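PDB 7BOB: endo-beta-mannanase from Opitutaceae bacterium TAV5, which probably releases mannose from the ends of beta-1,4-linked manno-oligosaccharides or mannan chains, as a homotrimeric family 5 glycoside hydrolase. Local coordinates for residues D235-W247 / A271-I285. Residues are numbered along the deposited sequence; the frame is centred on the assembly and turned at random.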
# COMPACT_ATOMS: atom_id res chain seq x y z
N ASP A 235 24.35 -5.97 26.11
CA ASP A 235 25.43 -5.11 26.60
C ASP A 235 26.07 -4.30 25.49
O ASP A 235 26.55 -3.19 25.75
CB ASP A 235 26.53 -5.95 27.30
CG ASP A 235 25.98 -6.82 28.40
OD1 ASP A 235 25.62 -6.29 29.47
OD2 ASP A 235 25.87 -8.05 28.19
N VAL A 236 26.13 -4.83 24.28
CA VAL A 236 26.84 -4.20 23.17
C VAL A 236 25.90 -4.09 21.98
O VAL A 236 25.52 -5.11 21.39
CB VAL A 236 28.11 -4.97 22.77
CG1 VAL A 236 28.78 -4.25 21.62
CG2 VAL A 236 29.07 -5.12 23.96
N LEU A 237 25.55 -2.87 21.61
CA LEU A 237 24.80 -2.65 20.38
C LEU A 237 25.68 -3.00 19.19
O LEU A 237 26.92 -2.93 19.28
CB LEU A 237 24.35 -1.19 20.29
CG LEU A 237 23.61 -0.71 21.54
CD1 LEU A 237 23.12 0.74 21.34
CD2 LEU A 237 22.44 -1.65 21.84
N THR A 238 25.06 -3.38 18.08
CA THR A 238 25.83 -3.65 16.87
C THR A 238 25.32 -2.79 15.70
O THR A 238 24.18 -2.32 15.69
CB THR A 238 25.77 -5.13 16.48
OG1 THR A 238 24.43 -5.46 16.13
CG2 THR A 238 26.24 -6.02 17.62
N MET A 239 26.20 -2.61 14.71
CA MET A 239 25.87 -1.95 13.46
C MET A 239 26.50 -2.74 12.32
O MET A 239 27.61 -3.28 12.46
CB MET A 239 26.37 -0.50 13.44
CG MET A 239 25.86 0.33 12.25
SD MET A 239 24.07 0.10 12.03
CE MET A 239 23.43 0.75 13.59
N HIS A 240 25.74 -2.89 11.24
CA HIS A 240 26.16 -3.53 10.00
C HIS A 240 25.98 -2.52 8.88
O HIS A 240 24.98 -1.79 8.86
CB HIS A 240 25.30 -4.75 9.64
CG HIS A 240 25.33 -5.86 10.65
ND1 HIS A 240 24.63 -7.03 10.47
CD2 HIS A 240 25.99 -5.98 11.83
CE1 HIS A 240 24.84 -7.83 11.50
NE2 HIS A 240 25.66 -7.22 12.34
N GLY A 241 26.88 -2.51 7.92
CA GLY A 241 26.65 -1.56 6.85
C GLY A 241 27.45 -1.84 5.61
O GLY A 241 28.60 -2.29 5.68
N TYR A 242 26.82 -1.60 4.48
CA TYR A 242 27.37 -1.86 3.16
C TYR A 242 27.05 -0.68 2.25
O TYR A 242 26.10 0.07 2.51
CB TYR A 242 26.79 -3.15 2.59
CG TYR A 242 27.00 -4.33 3.48
CD1 TYR A 242 26.10 -4.63 4.52
CD2 TYR A 242 28.10 -5.16 3.29
CE1 TYR A 242 26.32 -5.77 5.35
CE2 TYR A 242 28.31 -6.27 4.10
CZ TYR A 242 27.42 -6.58 5.13
OH TYR A 242 27.66 -7.70 5.91
N PRO A 243 27.80 -0.51 1.17
CA PRO A 243 27.60 0.65 0.27
C PRO A 243 26.52 0.50 -0.81
O PRO A 243 26.30 1.46 -1.55
CB PRO A 243 28.98 0.81 -0.38
CG PRO A 243 29.57 -0.60 -0.39
CD PRO A 243 29.04 -1.26 0.86
N VAL A 244 25.85 -0.64 -0.91
CA VAL A 244 24.85 -0.90 -1.96
C VAL A 244 23.82 0.23 -1.95
O VAL A 244 23.19 0.48 -0.92
CB VAL A 244 24.19 -2.28 -1.78
CG1 VAL A 244 23.27 -2.61 -2.95
CG2 VAL A 244 25.24 -3.37 -1.63
N PRO A 245 23.67 0.96 -3.04
CA PRO A 245 22.78 2.14 -2.99
C PRO A 245 21.36 1.84 -2.54
O PRO A 245 20.82 2.58 -1.70
CB PRO A 245 22.84 2.67 -4.43
CG PRO A 245 24.21 2.31 -4.88
CD PRO A 245 24.47 0.93 -4.28
N ASN A 246 20.71 0.78 -3.00
CA ASN A 246 19.31 0.66 -2.62
C ASN A 246 19.09 -0.07 -1.29
O ASN A 246 17.94 -0.37 -0.95
CB ASN A 246 18.46 0.04 -3.75
CG ASN A 246 18.90 -1.35 -4.10
OD1 ASN A 246 19.78 -1.91 -3.46
ND2 ASN A 246 18.30 -1.93 -5.13
N TRP A 247 20.15 -0.33 -0.51
CA TRP A 247 19.97 -0.82 0.85
C TRP A 247 19.76 0.31 1.86
O TRP A 247 19.75 0.04 3.07
CB TRP A 247 21.17 -1.68 1.29
CG TRP A 247 21.29 -2.96 0.49
CD1 TRP A 247 20.55 -3.30 -0.61
CD2 TRP A 247 22.19 -4.04 0.72
NE1 TRP A 247 20.95 -4.53 -1.09
CE2 TRP A 247 21.95 -5.01 -0.29
CE3 TRP A 247 23.20 -4.28 1.65
CZ2 TRP A 247 22.66 -6.20 -0.37
CZ3 TRP A 247 23.89 -5.48 1.59
CH2 TRP A 247 23.63 -6.41 0.58
N ALA A 271 23.80 4.80 16.78
CA ALA A 271 23.90 3.72 17.76
C ALA A 271 24.71 4.16 18.97
O ALA A 271 24.25 4.03 20.12
CB ALA A 271 24.52 2.48 17.11
N ARG A 272 25.89 4.74 18.74
CA ARG A 272 26.79 5.14 19.83
C ARG A 272 26.10 6.01 20.87
O ARG A 272 26.42 5.92 22.07
CB ARG A 272 27.99 5.89 19.28
CG ARG A 272 29.09 6.10 20.32
CD ARG A 272 29.77 4.77 20.65
NE ARG A 272 30.66 4.87 21.81
CZ ARG A 272 30.24 4.89 23.07
NH1 ARG A 272 28.94 4.83 23.36
NH2 ARG A 272 31.13 4.97 24.06
N ALA A 273 25.16 6.85 20.45
CA ALA A 273 24.39 7.68 21.37
C ALA A 273 23.57 6.87 22.37
O ALA A 273 23.08 7.44 23.35
CB ALA A 273 23.47 8.61 20.57
N PHE A 274 23.40 5.57 22.15
CA PHE A 274 22.56 4.76 23.02
C PHE A 274 23.32 3.67 23.78
O PHE A 274 22.76 3.09 24.71
CB PHE A 274 21.42 4.12 22.21
CG PHE A 274 20.48 5.15 21.61
CD1 PHE A 274 20.82 5.82 20.45
CD2 PHE A 274 19.30 5.48 22.25
CE1 PHE A 274 19.98 6.80 19.91
CE2 PHE A 274 18.44 6.46 21.72
CZ PHE A 274 18.79 7.12 20.55
N GLY A 275 24.58 3.42 23.44
CA GLY A 275 25.37 2.43 24.12
C GLY A 275 26.61 2.14 23.30
O GLY A 275 26.80 2.67 22.20
N PRO A 276 27.48 1.28 23.82
CA PRO A 276 28.67 0.91 23.04
C PRO A 276 28.26 0.16 21.79
O PRO A 276 27.23 -0.54 21.77
CB PRO A 276 29.48 0.03 24.02
CG PRO A 276 28.48 -0.47 25.02
CD PRO A 276 27.37 0.56 25.10
N VAL A 277 29.03 0.33 20.72
CA VAL A 277 28.62 -0.19 19.42
C VAL A 277 29.79 -0.84 18.72
O VAL A 277 30.86 -0.23 18.57
CB VAL A 277 27.97 0.90 18.53
CG1 VAL A 277 28.91 2.01 18.27
CG2 VAL A 277 27.55 0.31 17.22
N LEU A 278 29.59 -2.09 18.29
CA LEU A 278 30.53 -2.88 17.51
C LEU A 278 30.15 -2.81 16.04
O LEU A 278 28.99 -3.10 15.68
CB LEU A 278 30.51 -4.34 17.98
CG LEU A 278 31.31 -5.35 17.16
CD1 LEU A 278 32.77 -4.93 17.23
CD2 LEU A 278 31.19 -6.80 17.65
N LEU A 279 31.11 -2.47 15.18
CA LEU A 279 30.89 -2.58 13.74
C LEU A 279 31.00 -4.05 13.39
O LEU A 279 32.04 -4.54 12.94
CB LEU A 279 31.88 -1.74 12.95
CG LEU A 279 31.60 -1.66 11.44
CD1 LEU A 279 30.24 -1.02 11.20
CD2 LEU A 279 32.69 -0.91 10.66
N GLN A 280 29.89 -4.77 13.62
CA GLN A 280 29.91 -6.23 13.60
C GLN A 280 29.98 -6.81 12.20
O GLN A 280 30.35 -7.99 12.03
CB GLN A 280 28.67 -6.76 14.31
CG GLN A 280 28.69 -8.26 14.59
CD GLN A 280 27.40 -8.67 15.22
OE1 GLN A 280 26.33 -8.29 14.75
NE2 GLN A 280 27.49 -9.43 16.31
N GLU A 281 29.64 -6.01 11.19
CA GLU A 281 29.67 -6.40 9.79
C GLU A 281 29.92 -5.15 8.98
O GLU A 281 29.17 -4.18 9.10
CB GLU A 281 28.34 -7.01 9.30
CG GLU A 281 28.03 -8.43 9.68
CD GLU A 281 26.70 -8.88 9.05
OE1 GLU A 281 26.29 -8.28 8.01
OE2 GLU A 281 26.05 -9.78 9.61
N PHE A 282 30.94 -5.18 8.13
CA PHE A 282 31.07 -4.16 7.12
C PHE A 282 31.72 -4.81 5.91
O PHE A 282 32.47 -5.78 6.05
CB PHE A 282 31.90 -2.97 7.63
CG PHE A 282 33.35 -3.26 7.70
CD1 PHE A 282 33.87 -3.98 8.76
CD2 PHE A 282 34.19 -2.86 6.67
CE1 PHE A 282 35.23 -4.27 8.81
CE2 PHE A 282 35.54 -3.15 6.71
CZ PHE A 282 36.07 -3.85 7.79
N GLY A 283 31.42 -4.29 4.73
CA GLY A 283 31.96 -4.90 3.53
C GLY A 283 31.82 -3.96 2.36
O GLY A 283 31.10 -2.97 2.43
N THR A 284 32.55 -4.27 1.29
CA THR A 284 32.39 -3.47 0.08
C THR A 284 31.44 -4.09 -0.92
O THR A 284 30.97 -3.37 -1.81
CB THR A 284 33.73 -3.25 -0.63
OG1 THR A 284 34.31 -4.52 -0.95
CG2 THR A 284 34.69 -2.42 0.24
N ILE A 285 31.14 -5.39 -0.80
CA ILE A 285 30.25 -6.13 -1.69
C ILE A 285 30.93 -6.33 -3.04
O ILE A 285 31.14 -7.46 -3.49
CB ILE A 285 28.88 -5.44 -1.87
CG1 ILE A 285 28.16 -5.31 -0.52
CG2 ILE A 285 28.01 -6.22 -2.89
CD1 ILE A 285 27.85 -6.69 0.13
O HOH W 1 30.70 -0.80 4.43
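His240 and Glu281 both turn CG opposite their own carbonyl carbons (chi1 -61° for His240), which sets the imidazole face against the glutamate chain on a shared face of the sheet. Glu281 CG sits 3.6 Å from the His240 ring centroid, a CH-pi contact over the face, and the carboxylate carries on over the ND1–CE1 rim of that face, its plane 24° from the ring's. At the ring's edge, His240 NE2 donates an almost straight bond to a lone pair of Gln280 OE1, 2.7 Å away; ND1 bonds to Glu156. Tyr242 OH then donates to Glu281 OE1 at 2.6 Å, arriving on the anti side and well out of the carboxylate plane, while OE2 pairs with Arg58. The backbones behind these groups, strands 237-241 and 277-282, run parallel in a beta-alpha-beta unit of the TIM barrel, linked by bonds such as Leu278 N to Leu237 O (3.0 Å). With an alanine in place of His240, Gln280 OE1 would probably lose its donor, Glu156 its imidazole partner and the Glu281 chain the face it lies on. Near the C-terminal ends of these strands, the arrangement is consistent with Glu281 as nucleophile and Glu156 as acid/base, as in family 5 retaining hydrolases, with Tyr242 and Arg58 gripping the two carboxylate oxygens and the His240 ring packed against the side chain.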